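Local coordinates for protein dally-like, isoform A (Drosophila melanogaster, PDB 6XTZ) that binds Wnt and hedgehog-family proteins, shielding the Wnt palmitoleate to enable signalling at a distance, probably as a GPI-anchored cell-surface heparan sulfate proteoglycan, at residues H263-E268 / S524-A529; L218-N223 / T516-S521; A273-K278 / V531-A536; R75-L80 / V213-L218. The protein carries 5 engineered substitutions. All coordinates share one frame; numbering follows the deposited sequence.

Contact 1: residues H263-E268 / S524-A529; sequences HEFDSE and SHLKNA
Leu526 and Phe265 supply the apolar half of this pairing, Glu268 and Lys527 the polar half. In the first, Leu526 lays CD2 over one face of the Phe265 ring, 4.0 Å from the ring centroid and displaced toward the rim, a CH-pi contact. The phenylalanine can offer its face because CG stands anti to the backbone N (chi1 -166°), which carries the ring toward the partner helix. The same leucine methyl, Leu526 CD2, also lies 3.9 Å from Glu268 CB.

In the polar half, the bent Glu268 chain lies against the extended chain of Lys527, and Glu268 OE2 comes 3.4 Å from Lys527 CE. The ammonium goes past it: Lys527 NZ is 4.2 Å from Glu268 OE2, an electrostatic neighbour rather than a salt bridge, while OE1 accepts a hydrogen bond from Asn271 ND2. With an alanine here instead of Glu268, Lys527 would probably lose the carboxylate beside its methylenes and the nearby opposite charge, and Asn271 this acceptor.

The two segments run nearly parallel, at 16° with axes 10.2 Å apart, and pair helix 263-283 with helix 513-538 in the all-helical glypican core. Val213 of helix 185-216 also packs on Phe265, and Trp460 of helix 459-467 meets its ring edge-to-face.

Contact 2: residues L218-N223 / T516-S521; sequences LNVRLN and TAQMAS
A loop is tied to a helix here by one amide side chain: Gln518, on helix 513-538, addresses the backbone around Asn219, Val220 and Arg221 in the connection between helix 185-216 and helix 224-234. Its two amide ends do different work. Gln518 NE2 donates directly to Asn219 O over 3.1 Å, with a bent N-H...O angle of 145°, and approaches from above the carbonyl plane rather than along a lone pair. Gln518 OE1 accepts from a water 2.5 Å away, which in turn takes the N-H of Arg221, its oxygen 2.8 Å from Arg221 N. The extended chain beyond CG lets the amide span this distance and serve two backbone groups of the loop. A leucine in place of Gln518 would probably leave Asn219 O without this donor and the bridging water without its acceptor.

The loop itself ends in a helix N-cap: Asn223 OD1 accepts from the N of Cys226, whose disulfide to Cys258 fastens helix 224-234 to helix 248-258. Asn223 ND2 reaches back to Pro510 O, ahead of helix 513-538.

Val220 supplies the apolar part, its side chain running past that of Gln518 in the opposite direction. Val220 CG2 lies 3.9 Å from Gln518 CB and 3.8 Å from Met519 SD, while CG1 lies near the glutamine oxygen. Met519 is folded at both chi2 and chi3, and its sulfur turns the side opposite its terminal methyl to Val220 CG2, the two chains crossing at about a right angle; Tyr261 touches both residues.

Contact 3: residues A273-K278 / V531-A536; sequences AMAMDK and VHLRNA
Ala275 and Leu533 mark where the two backbones come nearest, their CA atoms 5.8 Å apart, and around them both segments are regular helix running in broadly the same direction. The small alanine permits this approach: Ala275 CB points toward the other helix and rests 3.7 Å from Leu533 CB. The packing is of the knobs-into-holes kind, with Leu533 of helix 513-538 as the knob; Phe272, Ala275, Met276 and Val279, all of helix 263-283, form the four-sided hole that receives it.

The leucine reaches deeper than its CB. With CG anti to the carbonyl carbon (chi1 -71°), its branch is carried to the Met276 side of the hole, where Leu533 CD1 lies between the alanine and the methionine, 3.9 Å from Ala275 CB. Thr202 and Ala206 of helix 185-216 also touch the leucine, so that a third helix borders the same layer of this all-helical glypican core.

Met276 takes part by an indirect route. Its CB leaves the backbone away from helix 513-538, and the side chain also touches Tyr203 on helix 185-216 and Ile449 and Val453 on helix 441-455. The chain folds at chi2 (-74°) and again at chi3, and this curl brings its middle, rather than its terminal methyl, against the leucine. Next to it on the helix, Asp277 forms a salt bridge with Arg450, a second tie to helix 441-455.

The two leucine methyls thus share the thioether: Met276 SD lies 3.7 Å from Leu533 CD1 and 3.8 Å from Leu533 CD2, while Met276 CG approaches Leu533 CD1 to 3.6 Å.

Contact 4: residues R75-L80 / V213-L218; sequences RMSGIL and VAKKVL
Ser77 meets Ala214 and Lys215 through a side chain of just two heavy atoms, each of which has a task. Ser77 CB points at the other helix and lies 4.3 Å from Ala214 CB and 4.2 Å from the backbone N of Lys215. One bond further, Ser77 OG has turned anti to the backbone N (chi1 180°) and rests 3.5 Å from Lys215 CB. This is a van der Waals touch; the hydrogen bond of the hydroxyl goes to a residue adjoining the segments, so a buried polar atom is satisfied without any demand on the facing segment. Lys215 gives this contact its CB, and its straight chain then leads the ammonium away.

Ser77 and Ala214, both small, are consistent with the close approach of helix 51-110 and helix 185-216, which run in roughly opposite directions here: the CA atoms of Ser77 and Lys215 are 5.9 Å apart. This antiparallel pair is one of the helix pairings of the elongated, all-helical glypican core. About one turn away the two helices are also joined by a hydrogen bond from Ser211 OG to the backbone Ser77 O.

Beside the serine, Met76 adds the apolar part. Its CB sets off alongside the partner rather than toward it, and the chain stays extended through chi2 before bending at chi3 (67°). That final bend brings Met76 CE within 3.7 Å of Ala214 CB. Trp269 on helix 263-283, together with Phe459 and Trp460, also lines this methionine.

In the fold
Contacts 1, 2 and 3 all use helix 513-538, and contacts 1 and 3 follow its pairing with helix 263-283, from a partly buried site with a charged edge to a wholly apolar buried one. Contact 4, also buried, joins helix 51-110 to helix 185-216 through small residues. Contact 2 lies farthest out, its centre about 18 Å from the centre of the chain, and differs in chemistry: a loop held by an amide and a water. Phe265 knits contacts 1, 2 and 4 together, packing on Val213 and Val217 of contact 4 and on Met519 of contact 2. Contact 3 shares both helices with contact 1; its nearest atoms are about 7 Å from contact 4.

Contact 1: residues H263-E268 / S524-A529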
loop_
_atom_site.group_PDB
_atom_site.type_symbol
_atom_site.label_atom_id
_atom_site.label_comp_id
_atom_site.label_asym_id
_atom_site.label_seq_id
_atom_site.Cartn_x
_atom_site.Cartn_y
_atom_site.Cartn_z
ATOM N N HIS A 263 7.992 -6.270 12.412
ATOM C CA HIS A 263 7.554 -5.276 13.390
ATOM C C HIS A 263 7.526 -3.876 12.788
ATOM O O HIS A 263 6.481 -3.214 12.780
ATOM C CB HIS A 263 8.457 -5.310 14.624
ATOM C CG HIS A 263 7.970 -4.447 15.746
ATOM N ND1 HIS A 263 6.959 -4.837 16.599
ATOM C CD2 HIS A 263 8.343 -3.208 16.146
ATOM C CE1 HIS A 263 6.738 -3.879 17.482
ATOM N NE2 HIS A 263 7.563 -2.879 17.228
ATOM N N GLU A 264 8.682 -3.402 12.310
ATOM C CA GLU A 264 8.747 -2.104 11.647
ATOM C C GLU A 264 7.834 -2.066 10.431
ATOM O O GLU A 264 7.136 -1.073 10.197
ATOM C CB GLU A 264 10.186 -1.797 11.228
ATOM C CG GLU A 264 11.116 -1.379 12.351
ATOM C CD GLU A 264 12.568 -1.353 11.912
ATOM O OE1 GLU A 264 13.178 -2.440 11.814
ATOM O OE2 GLU A 264 13.095 -0.251 11.649
ATOM N N PHE A 265 7.828 -3.146 9.647
ATOM C CA PHE A 265 7.016 -3.189 8.437
ATOM C C PHE A 265 5.534 -3.076 8.762
ATOM O O PHE A 265 4.772 -2.485 7.989
ATOM C CB PHE A 265 7.300 -4.478 7.668
ATOM C CG PHE A 265 6.779 -4.476 6.260
ATOM C CD1 PHE A 265 7.506 -3.882 5.241
ATOM C CD2 PHE A 265 5.569 -5.075 5.952
ATOM C CE1 PHE A 265 7.033 -3.881 3.942
ATOM C CE2 PHE A 265 5.091 -5.077 4.657
ATOM C CZ PHE A 265 5.825 -4.479 3.651
ATOM N N ASP A 266 5.114 -3.627 9.905
ATOM C CA ASP A 266 3.719 -3.514 10.315
ATOM C C ASP A 266 3.345 -2.069 10.626
ATOM O O ASP A 266 2.282 -1.596 10.211
ATOM C CB ASP A 266 3.462 -4.409 11.525
ATOM C CG ASP A 266 2.150 -4.102 12.211
ATOM O OD1 ASP A 266 1.106 -4.103 11.528
ATOM O OD2 ASP A 266 2.166 -3.870 13.437
ATOM N N SER A 267 4.206 -1.349 11.351
ATOM C CA SER A 267 3.876 0.022 11.728
ATOM C C SER A 267 3.839 0.936 10.510
ATOM O O SER A 267 2.944 1.782 10.390
ATOM C CB SER A 267 4.871 0.539 12.768
ATOM O OG SER A 267 6.183 0.603 12.239
ATOM N N GLU A 268 4.794 0.778 9.591
ATOM C CA GLU A 268 4.779 1.588 8.378
ATOM C C GLU A 268 3.625 1.207 7.459
ATOM O O GLU A 268 3.126 2.057 6.712
ATOM C CB GLU A 268 6.113 1.464 7.641
ATOM C CG GLU A 268 7.303 2.003 8.420
ATOM C CD GLU A 268 7.237 3.505 8.642
ATOM O OE1 GLU A 268 6.448 4.186 7.953
ATOM O OE2 GLU A 268 7.980 4.006 9.510
ATOM N N SER A 524 12.213 0.176 2.916
ATOM C CA SER A 524 12.571 1.441 2.284
ATOM C C SER A 524 11.596 1.801 1.169
ATOM O O SER A 524 11.234 2.973 1.011
ATOM C CB SER A 524 14.000 1.370 1.750
ATOM O OG SER A 524 14.386 2.597 1.158
ATOM N N HIS A 525 11.164 0.811 0.384
ATOM C CA HIS A 525 10.189 1.080 -0.669
ATOM C C HIS A 525 8.843 1.485 -0.083
ATOM O O HIS A 525 8.181 2.392 -0.603
ATOM C CB HIS A 525 10.027 -0.146 -1.568
ATOM C CG HIS A 525 11.237 -0.458 -2.392
ATOM N ND1 HIS A 525 12.132 0.508 -2.798
ATOM C CD2 HIS A 525 11.701 -1.630 -2.887
ATOM C CE1 HIS A 525 13.094 -0.055 -3.508
ATOM N NE2 HIS A 525 12.855 -1.353 -3.576
ATOM N N LEU A 526 8.422 0.824 0.999
ATOM C CA LEU A 526 7.149 1.170 1.622
ATOM C C LEU A 526 7.180 2.580 2.196
ATOM O O LEU A 526 6.220 3.342 2.033
ATOM C CB LEU A 526 6.799 0.154 2.709
ATOM C CG LEU A 526 5.443 0.347 3.390
ATOM C CD1 LEU A 526 4.316 0.285 2.370
ATOM C CD2 LEU A 526 5.234 -0.684 4.485
ATOM N N LYS A 527 8.274 2.950 2.867
ATOM C CA LYS A 527 8.388 4.308 3.388
ATOM C C LYS A 527 8.448 5.327 2.257
ATOM O O LYS A 527 7.935 6.444 2.389
ATOM C CB LYS A 527 9.622 4.435 4.283
ATOM C CG LYS A 527 9.533 3.677 5.596
ATOM C CD LYS A 527 10.800 3.855 6.421
ATOM C CE LYS A 527 10.725 3.081 7.727
ATOM N NZ LYS A 527 11.986 3.192 8.516
ATOM N N ASN A 528 9.077 4.959 1.138
ATOM C CA ASN A 528 9.166 5.872 0.004
ATOM C C ASN A 528 7.786 6.194 -0.556
ATOM O O ASN A 528 7.509 7.340 -0.929
ATOM C CB ASN A 528 10.060 5.269 -1.080
ATOM C CG ASN A 528 10.237 6.192 -2.267
ATOM O OD1 ASN A 528 10.190 7.414 -2.130
ATOM N ND2 ASN A 528 10.440 5.612 -3.444
ATOM N N ALA A 529 6.903 5.193 -0.621
ATOM C CA ALA A 529 5.548 5.437 -1.102
ATOM C C ALA A 529 4.755 6.302 -0.132
ATOM O O ALA A 529 3.883 7.068 -0.557
ATOM C CB ALA A 529 4.829 4.110 -1.345
#

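Contact 2: residues L218-N223 / T516-S521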
loop_
_atom_site.group_PDB
_atom_site.type_symbol
_atom_site.label_atom_id
_atom_site.label_comp_id
_atom_site.label_asym_id
_atom_site.label_seq_id
_atom_site.Cartn_x
_atom_site.Cartn_y
_atom_site.Cartn_z
ATOM N N LEU A 218 7.377 -12.741 1.535
ATOM C CA LEU A 218 7.319 -14.196 1.468
ATOM C C LEU A 218 8.700 -14.833 1.383
ATOM O O LEU A 218 8.836 -16.026 1.674
ATOM C CB LEU A 218 6.482 -14.633 0.264
ATOM C CG LEU A 218 5.007 -14.235 0.254
ATOM C CD1 LEU A 218 4.357 -14.631 -1.063
ATOM C CD2 LEU A 218 4.282 -14.876 1.418
ATOM N N ASN A 219 9.720 -14.074 0.983
ATOM C CA ASN A 219 11.071 -14.608 0.862
ATOM C C ASN A 219 11.762 -14.806 2.203
ATOM O O ASN A 219 12.821 -15.441 2.246
ATOM C CB ASN A 219 11.925 -13.687 -0.013
ATOM C CG ASN A 219 11.355 -13.506 -1.404
ATOM O OD1 ASN A 219 10.628 -14.364 -1.909
ATOM N ND2 ASN A 219 11.680 -12.382 -2.036
ATOM N N VAL A 220 11.202 -14.285 3.289
ATOM C CA VAL A 220 11.831 -14.363 4.603
ATOM C C VAL A 220 11.397 -15.660 5.274
ATOM O O VAL A 220 10.212 -15.853 5.567
ATOM C CB VAL A 220 11.470 -13.147 5.467
ATOM C CG1 VAL A 220 12.281 -13.155 6.755
ATOM C CG2 VAL A 220 11.703 -11.859 4.692
ATOM N N ARG A 221 12.357 -16.544 5.524
ATOM C CA ARG A 221 12.089 -17.817 6.170
ATOM C C ARG A 221 12.151 -17.674 7.685
ATOM O O ARG A 221 12.858 -16.815 8.220
ATOM C CB ARG A 221 13.090 -18.879 5.713
ATOM C CG ARG A 221 13.081 -19.150 4.219
ATOM C CD ARG A 221 14.150 -20.164 3.842
ATOM N NE ARG A 221 14.139 -20.475 2.416
ATOM C CZ ARG A 221 14.835 -19.808 1.500
ATOM N NH1 ARG A 221 14.764 -20.163 0.224
ATOM N NH2 ARG A 221 15.601 -18.788 1.859
ATOM N N LEU A 222 11.399 -18.526 8.373
ATOM C CA LEU A 222 11.477 -18.582 9.825
ATOM C C LEU A 222 12.847 -19.096 10.255
ATOM O O LEU A 222 13.476 -19.900 9.563
ATOM C CB LEU A 222 10.374 -19.480 10.381
ATOM C CG LEU A 222 8.950 -19.074 9.998
ATOM C CD1 LEU A 222 7.933 -20.046 10.576
ATOM C CD2 LEU A 222 8.659 -17.658 10.458
ATOM N N ASN A 223 13.316 -18.616 11.401
ATOM C CA ASN A 223 14.623 -18.998 11.914
ATOM C C ASN A 223 14.495 -20.133 12.925
ATOM O O ASN A 223 13.398 -20.520 13.336
ATOM C CB ASN A 223 15.339 -17.791 12.535
ATOM C CG ASN A 223 14.518 -17.106 13.613
ATOM O OD1 ASN A 223 13.841 -17.753 14.412
ATOM N ND2 ASN A 223 14.581 -15.780 13.642
ATOM N N THR A 516 15.940 -9.133 9.162
ATOM C CA THR A 516 15.764 -7.694 9.009
ATOM C C THR A 516 16.525 -7.160 7.801
ATOM O O THR A 516 16.141 -6.131 7.235
ATOM C CB THR A 516 16.204 -6.964 10.277
ATOM O OG1 THR A 516 17.628 -7.034 10.402
ATOM C CG2 THR A 516 15.561 -7.599 11.498
ATOM N N ALA A 517 17.597 -7.842 7.391
ATOM C CA ALA A 517 18.313 -7.419 6.193
ATOM C C ALA A 517 17.497 -7.695 4.938
ATOM O O ALA A 517 17.552 -6.917 3.979
ATOM C CB ALA A 517 19.672 -8.113 6.113
ATOM N N GLN A 518 16.727 -8.788 4.928
ATOM C CA GLN A 518 15.837 -9.053 3.804
ATOM C C GLN A 518 14.681 -8.064 3.762
ATOM O O GLN A 518 14.170 -7.755 2.679
ATOM C CB GLN A 518 15.295 -10.482 3.876
ATOM C CG GLN A 518 16.348 -11.568 3.750
ATOM C CD GLN A 518 15.748 -12.962 3.776
ATOM O OE1 GLN A 518 15.817 -13.661 4.785
ATOM N NE2 GLN A 518 15.155 -13.374 2.662
ATOM N N MET A 519 14.252 -7.565 4.921
ATOM C CA MET A 519 13.153 -6.612 4.990
ATOM C C MET A 519 13.590 -5.176 4.736
ATOM O O MET A 519 12.726 -4.299 4.624
ATOM C CB MET A 519 12.472 -6.699 6.360
ATOM C CG MET A 519 11.879 -8.062 6.679
ATOM S SD MET A 519 10.397 -8.435 5.721
ATOM C CE MET A 519 9.286 -7.170 6.325
ATOM N N ALA A 520 14.896 -4.916 4.637
ATOM C CA ALA A 520 15.381 -3.541 4.568
ATOM C C ALA A 520 14.901 -2.843 3.301
ATOM O O ALA A 520 14.385 -1.721 3.357
ATOM C CB ALA A 520 16.907 -3.519 4.653
ATOM N N SER A 521 15.067 -3.490 2.145
ATOM C CA SER A 521 14.655 -2.865 0.892
ATOM C C SER A 521 13.138 -2.745 0.806
ATOM O O SER A 521 12.619 -1.773 0.246
ATOM C CB SER A 521 15.200 -3.656 -0.295
ATOM O OG SER A 521 14.686 -4.975 -0.304
HETATM O O HOH W 1 15.086 -15.953 5.512
#

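Contact 3: residues A273-K278 / V531-A536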
loop_
_atom_site.group_PDB
_atom_site.type_symbol
_atom_site.label_atom_id
_atom_site.label_comp_id
_atom_site.label_asym_id
_atom_site.label_seq_id
_atom_site.Cartn_x
_atom_site.Cartn_y
_atom_site.Cartn_z
ATOM N N ALA A 273 -1.552 2.812 5.041
ATOM C CA ALA A 273 -3.008 2.754 4.954
ATOM C C ALA A 273 -3.639 4.093 5.317
ATOM O O ALA A 273 -4.661 4.480 4.738
ATOM C CB ALA A 273 -3.547 1.647 5.857
ATOM N N MET A 274 -3.053 4.810 6.277
ATOM C CA MET A 274 -3.598 6.107 6.659
ATOM C C MET A 274 -3.335 7.152 5.583
ATOM O O MET A 274 -4.179 8.020 5.333
ATOM C CB MET A 274 -3.014 6.552 8.001
ATOM C CG MET A 274 -3.464 5.704 9.180
ATOM S SD MET A 274 -2.858 6.295 10.775
ATOM C CE MET A 274 -1.091 6.100 10.562
ATOM N N ALA A 275 -2.174 7.083 4.930
ATOM C CA ALA A 275 -1.887 8.018 3.849
ATOM C C ALA A 275 -2.724 7.707 2.615
ATOM O O ALA A 275 -3.136 8.621 1.892
ATOM C CB ALA A 275 -0.396 7.994 3.517
ATOM N N MET A 276 -2.987 6.421 2.357
ATOM C CA MET A 276 -3.856 6.053 1.243
ATOM C C MET A 276 -5.274 6.562 1.456
ATOM O O MET A 276 -5.933 6.999 0.506
ATOM C CB MET A 276 -3.862 4.536 1.057
ATOM C CG MET A 276 -2.627 3.995 0.374
ATOM S SD MET A 276 -2.578 4.345 -1.392
ATOM C CE MET A 276 -3.916 3.310 -1.973
ATOM N N ASP A 277 -5.769 6.500 2.695
ATOM C CA ASP A 277 -7.115 6.983 2.972
ATOM C C ASP A 277 -7.207 8.495 2.818
ATOM O O ASP A 277 -8.265 9.018 2.449
ATOM C CB ASP A 277 -7.548 6.559 4.374
ATOM C CG ASP A 277 -9.029 6.773 4.617
ATOM O OD1 ASP A 277 -9.841 6.003 4.064
ATOM O OD2 ASP A 277 -9.382 7.709 5.364
ATOM N N LYS A 278 -6.112 9.210 3.090
ATOM C CA LYS A 278 -6.106 10.657 2.896
ATOM C C LYS A 278 -6.127 11.015 1.416
ATOM O O LYS A 278 -6.851 11.929 1.003
ATOM C CB LYS A 278 -4.888 11.276 3.581
ATOM C CG LYS A 278 -5.035 11.456 5.081
ATOM C CD LYS A 278 -3.924 12.341 5.629
ATOM C CE LYS A 278 -4.189 12.744 7.071
ATOM N NZ LYS A 278 -3.161 13.696 7.579
ATOM N N VAL A 531 5.926 8.771 1.636
ATOM C CA VAL A 531 6.319 10.157 1.410
ATOM C C VAL A 531 5.591 10.728 0.200
ATOM O O VAL A 531 5.137 11.880 0.217
ATOM C CB VAL A 531 7.848 10.260 1.259
ATOM C CG1 VAL A 531 8.256 11.678 0.885
ATOM C CG2 VAL A 531 8.535 9.829 2.543
ATOM N N HIS A 532 5.457 9.935 -0.865
ATOM C CA HIS A 532 4.760 10.414 -2.055
ATOM C C HIS A 532 3.272 10.606 -1.787
ATOM O O HIS A 532 2.666 11.562 -2.283
ATOM C CB HIS A 532 4.979 9.447 -3.217
ATOM C CG HIS A 532 6.411 9.323 -3.636
ATOM N ND1 HIS A 532 6.841 8.384 -4.547
ATOM C CD2 HIS A 532 7.511 10.020 -3.267
ATOM C CE1 HIS A 532 8.144 8.507 -4.722
ATOM N NE2 HIS A 532 8.575 9.493 -3.956
ATOM N N LEU A 533 2.669 9.713 -0.999
ATOM C CA LEU A 533 1.258 9.869 -0.657
ATOM C C LEU A 533 1.024 11.123 0.177
ATOM O O LEU A 533 0.049 11.850 -0.046
ATOM C CB LEU A 533 0.757 8.631 0.088
ATOM C CG LEU A 533 0.595 7.356 -0.739
ATOM C CD1 LEU A 533 0.256 6.184 0.166
ATOM C CD2 LEU A 533 -0.476 7.539 -1.802
ATOM N N ARG A 534 1.905 11.393 1.144
ATOM C CA ARG A 534 1.750 12.591 1.965
ATOM C C ARG A 534 1.948 13.856 1.141
ATOM O O ARG A 534 1.198 14.827 1.295
ATOM C CB ARG A 534 2.728 12.558 3.139
ATOM C CG ARG A 534 2.420 11.487 4.172
ATOM C CD ARG A 534 3.418 11.518 5.317
ATOM N NE ARG A 534 3.157 10.464 6.294
ATOM C CZ ARG A 534 3.909 10.237 7.366
ATOM N NH1 ARG A 534 4.974 10.991 7.602
ATOM N NH2 ARG A 534 3.598 9.253 8.200
ATOM N N ASN A 535 2.956 13.865 0.264
ATOM C CA ASN A 535 3.150 15.009 -0.621
ATOM C C ASN A 535 1.956 15.191 -1.550
ATOM O O ASN A 535 1.505 16.319 -1.777
ATOM C CB ASN A 535 4.436 14.838 -1.429
ATOM C CG ASN A 535 5.683 14.995 -0.582
ATOM O OD1 ASN A 535 5.688 15.730 0.404
ATOM N ND2 ASN A 535 6.751 14.305 -0.966
ATOM N N ALA A 536 1.427 14.090 -2.090
ATOM C CA ALA A 536 0.277 14.180 -2.981
ATOM C C ALA A 536 -0.960 14.685 -2.250
ATOM O O ALA A 536 -1.788 15.385 -2.844
ATOM C CB ALA A 536 -0.001 12.820 -3.622
#

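Contact 4: residues R75-L80 / V213-L218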
loop_
_atom_site.group_PDB
_atom_site.type_symbol
_atom_site.label_atom_id
_atom_site.label_comp_id
_atom_site.label_asym_id
_atom_site.label_seq_id
_atom_site.Cartn_x
_atom_site.Cartn_y
_atom_site.Cartn_z
ATOM N N ARG A 75 -2.485 -13.641 -0.987
ATOM C CA ARG A 75 -3.846 -13.278 -1.366
ATOM C C ARG A 75 -4.076 -11.778 -1.219
ATOM O O ARG A 75 -4.731 -11.159 -2.067
ATOM C CB ARG A 75 -4.846 -14.072 -0.531
ATOM C CG ARG A 75 -6.300 -13.880 -0.925
ATOM C CD ARG A 75 -7.077 -15.176 -0.747
ATOM N NE ARG A 75 -6.582 -15.951 0.388
ATOM C CZ ARG A 75 -7.024 -15.819 1.635
ATOM N NH1 ARG A 75 -7.977 -14.941 1.915
ATOM N NH2 ARG A 75 -6.512 -16.567 2.603
ATOM N N MET A 76 -3.544 -11.174 -0.153
ATOM C CA MET A 76 -3.607 -9.722 -0.024
ATOM C C MET A 76 -2.795 -9.046 -1.119
ATOM O O MET A 76 -3.252 -8.078 -1.739
ATOM C CB MET A 76 -3.105 -9.286 1.353
ATOM C CG MET A 76 -3.017 -7.775 1.507
ATOM S SD MET A 76 -2.092 -7.240 2.955
ATOM C CE MET A 76 -0.437 -7.770 2.520
ATOM N N SER A 77 -1.581 -9.543 -1.366
ATOM C CA SER A 77 -0.746 -8.980 -2.422
ATOM C C SER A 77 -1.423 -9.092 -3.782
ATOM O O SER A 77 -1.355 -8.164 -4.597
ATOM C CB SER A 77 0.613 -9.677 -2.438
ATOM O OG SER A 77 1.445 -9.153 -3.458
ATOM N N GLY A 78 -2.084 -10.222 -4.046
ATOM C CA GLY A 78 -2.740 -10.400 -5.331
ATOM C C GLY A 78 -3.928 -9.475 -5.520
ATOM O O GLY A 78 -4.118 -8.910 -6.600
ATOM N N ILE A 79 -4.742 -9.310 -4.475
ATOM C CA ILE A 79 -5.909 -8.439 -4.570
ATOM C C ILE A 79 -5.480 -6.991 -4.771
ATOM O O ILE A 79 -5.951 -6.310 -5.689
ATOM C CB ILE A 79 -6.800 -8.596 -3.324
ATOM C CG1 ILE A 79 -7.491 -9.960 -3.327
ATOM C CG2 ILE A 79 -7.828 -7.476 -3.257
ATOM C CD1 ILE A 79 -8.329 -10.222 -2.090
ATOM N N LEU A 80 -4.577 -6.499 -3.918
ATOM C CA LEU A 80 -4.121 -5.117 -4.046
ATOM C C LEU A 80 -3.415 -4.878 -5.372
ATOM O O LEU A 80 -3.527 -3.790 -5.949
ATOM C CB LEU A 80 -3.198 -4.753 -2.882
ATOM C CG LEU A 80 -3.805 -4.836 -1.482
ATOM C CD1 LEU A 80 -2.826 -4.316 -0.442
ATOM C CD2 LEU A 80 -5.119 -4.072 -1.418
ATOM N N VAL A 213 6.013 -5.064 -2.332
ATOM C CA VAL A 213 6.794 -5.270 -1.116
ATOM C C VAL A 213 6.149 -6.331 -0.234
ATOM O O VAL A 213 6.851 -7.077 0.458
ATOM C CB VAL A 213 6.993 -3.944 -0.355
ATOM C CG1 VAL A 213 7.725 -2.935 -1.226
ATOM C CG2 VAL A 213 5.665 -3.381 0.134
ATOM N N ALA A 214 4.817 -6.429 -0.248
ATOM C CA ALA A 214 4.153 -7.483 0.512
ATOM C C ALA A 214 4.512 -8.857 -0.034
ATOM O O ALA A 214 4.729 -9.802 0.733
ATOM C CB ALA A 214 2.639 -7.276 0.492
ATOM N N LYS A 215 4.591 -8.986 -1.361
ATOM C CA LYS A 215 4.958 -10.264 -1.959
ATOM C C LYS A 215 6.393 -10.652 -1.623
ATOM O O LYS A 215 6.688 -11.840 -1.452
ATOM C CB LYS A 215 4.758 -10.206 -3.472
ATOM C CG LYS A 215 4.917 -11.541 -4.180
ATOM C CD LYS A 215 4.583 -11.414 -5.661
ATOM C CE LYS A 215 4.719 -12.744 -6.382
ATOM N NZ LYS A 215 4.400 -12.621 -7.832
ATOM N N LYS A 216 7.292 -9.671 -1.518
ATOM C CA LYS A 216 8.686 -9.963 -1.199
ATOM C C LYS A 216 8.874 -10.429 0.240
ATOM O O LYS A 216 9.882 -11.081 0.537
ATOM C CB LYS A 216 9.554 -8.734 -1.459
ATOM C CG LYS A 216 9.714 -8.371 -2.925
ATOM C CD LYS A 216 10.632 -9.349 -3.634
ATOM C CE LYS A 216 10.905 -8.916 -5.064
ATOM N NZ LYS A 216 11.846 -9.843 -5.752
ATOM N N VAL A 217 7.938 -10.109 1.139
ATOM C CA VAL A 217 8.025 -10.592 2.512
ATOM C C VAL A 217 7.959 -12.112 2.561
ATOM O O VAL A 217 8.457 -12.727 3.510
ATOM C CB VAL A 217 6.916 -9.938 3.371
ATOM C CG1 VAL A 217 6.972 -10.424 4.811
ATOM C CG2 VAL A 217 7.044 -8.427 3.330
ATOM N N LEU A 218 7.377 -12.741 1.535
ATOM C CA LEU A 218 7.319 -14.196 1.468
ATOM C C LEU A 218 8.700 -14.833 1.383
ATOM O O LEU A 218 8.836 -16.026 1.674
ATOM C CB LEU A 218 6.482 -14.633 0.264
ATOM C CG LEU A 218 5.007 -14.235 0.254
ATOM C CD1 LEU A 218 4.357 -14.631 -1.063
ATOM C CD2 LEU A 218 4.282 -14.876 1.418
#